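Local coordinates for periplasmic binding protein (Pseudomonas aeruginosa, PDB 2R79) that binds heme in the periplasm and probably delivers it to an inner-membrane transporter for uptake into the cell, at residues 148-151 against 152-156. Sequence-based numbering, arbitrary orientation.
Sequences IGNA and GGQLL
Ile148 and Leu156 stand beside each other on one face of a beta hairpin, their CB atoms 4.1 Å apart, in a worked example of a beta bulge next to a tight turn. Ile148 N gives a nearly straight bond of 2.7 Å to Leu156 O, and Leu156 N returns one to Ile148 O. Asn150 and Gly153 form the next hydrogen-bonded pair, and the 3.0 Å hydrogen bond from Gly153 N to Asn150 O closes a type I' turn through Ala151 and Gly152, both with positive phi. Between the two pairs a beta bulge gives the second strand an extra residue. Here the Gln154 side chain lies alongside that of Asn150, pointing the same way, with the amide planes 89° apart; Asn150 sends CG away from its own backbone N (chi1 -170°), which carries its amide there. A water donates to both Ile148 O and Gln154 O, linking the strands at the bulge. On the other face Leu155 turns CD2 back to 3.9 Å from Gly149 CA. Ile148 also touches the heme, while Asn150 packs on heme-binding Arg203. Asp202, ending strand 197-202, accepts hydrogen bonds from Ala151 N and Gly152 N; that strand runs parallel to strand 143-150, and strand 155-158 pairs onward with strand 182-183.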
loop_
_atom_site.group_PDB
_atom_site.type_symbol
_atom_site.label_atom_id
_atom_site.label_comp_id
_atom_site.label_asym_id
_atom_site.label_seq_id
_atom_site.Cartn_x
_atom_site.Cartn_y
_atom_site.Cartn_z
ATOM N N ILE A 148 -21.198 -17.550 14.531
ATOM C CA ILE A 148 -20.523 -16.404 15.109
ATOM C C ILE A 148 -19.344 -16.962 15.888
ATOM O O ILE A 148 -19.513 -17.821 16.751
ATOM C CB ILE A 148 -21.411 -15.624 16.084
ATOM C CG1 ILE A 148 -22.702 -15.180 15.391
ATOM C CG2 ILE A 148 -20.644 -14.409 16.592
ATOM C CD1 ILE A 148 -22.478 -14.365 14.128
ATOM N N GLY A 149 -18.148 -16.479 15.576
ATOM C CA GLY A 149 -16.969 -16.971 16.257
ATOM C C GLY A 149 -16.180 -15.923 17.015
ATOM O O GLY A 149 -16.391 -14.724 16.850
ATOM N N ASN A 150 -15.275 -16.404 17.860
ATOM C CA ASN A 150 -14.400 -15.570 18.675
ATOM C C ASN A 150 -13.011 -16.145 18.448
ATOM O O ASN A 150 -12.583 -17.062 19.156
ATOM C CB ASN A 150 -14.771 -15.689 20.156
ATOM C CG ASN A 150 -14.065 -14.659 21.021
ATOM O OD1 ASN A 150 -14.144 -14.698 22.250
ATOM N ND2 ASN A 150 -13.377 -13.729 20.383
ATOM N N ALA A 151 -12.310 -15.611 17.459
ATOM C CA ALA A 151 -10.992 -16.116 17.130
ATOM C C ALA A 151 -11.173 -17.599 16.811
ATOM O O ALA A 151 -10.373 -18.443 17.218
ATOM C CB ALA A 151 -10.040 -15.928 18.299
ATOM N N GLY A 152 -12.259 -17.901 16.101
ATOM C CA GLY A 152 -12.550 -19.268 15.697
ATOM C C GLY A 152 -13.116 -20.187 16.758
ATOM O O GLY A 152 -13.444 -21.333 16.470
ATOM N N GLY A 153 -13.238 -19.707 17.988
ATOM C CA GLY A 153 -13.772 -20.562 19.035
ATOM C C GLY A 153 -15.104 -20.072 19.555
ATOM O O GLY A 153 -15.664 -19.107 19.029
ATOM N N GLN A 154 -15.621 -20.749 20.577
ATOM C CA GLN A 154 -16.888 -20.368 21.202
ATOM C C GLN A 154 -17.987 -20.141 20.169
ATOM O O GLN A 154 -18.750 -19.179 20.256
ATOM C CB GLN A 154 -16.682 -19.093 22.021
ATOM C CG GLN A 154 -15.731 -19.256 23.197
ATOM C CD GLN A 154 -15.218 -17.926 23.720
ATOM O OE1 GLN A 154 -15.970 -16.954 23.840
ATOM N NE2 GLN A 154 -13.929 -17.878 24.042
ATOM N N LEU A 155 -18.065 -21.042 19.200
ATOM C CA LEU A 155 -19.044 -20.940 18.129
ATOM C C LEU A 155 -20.504 -20.868 18.533
ATOM O O LEU A 155 -20.984 -21.670 19.332
ATOM C CB LEU A 155 -18.888 -22.113 17.163
ATOM C CG LEU A 155 -17.630 -22.169 16.305
ATOM C CD1 LEU A 155 -17.809 -23.253 15.247
ATOM C CD2 LEU A 155 -17.407 -20.822 15.637
ATOM N N LEU A 156 -21.204 -19.891 17.970
ATOM C CA LEU A 156 -22.632 -19.736 18.197
ATOM C C LEU A 156 -23.280 -19.889 16.815
ATOM O O LEU A 156 -22.880 -19.225 15.857
ATOM C CB LEU A 156 -22.959 -18.354 18.781
ATOM C CG LEU A 156 -22.644 -18.065 20.253
ATOM C CD1 LEU A 156 -23.093 -16.648 20.592
ATOM C CD2 LEU A 156 -23.364 -19.073 21.159
HETATM O O HOH W 1 -18.845 -16.434 19.603
#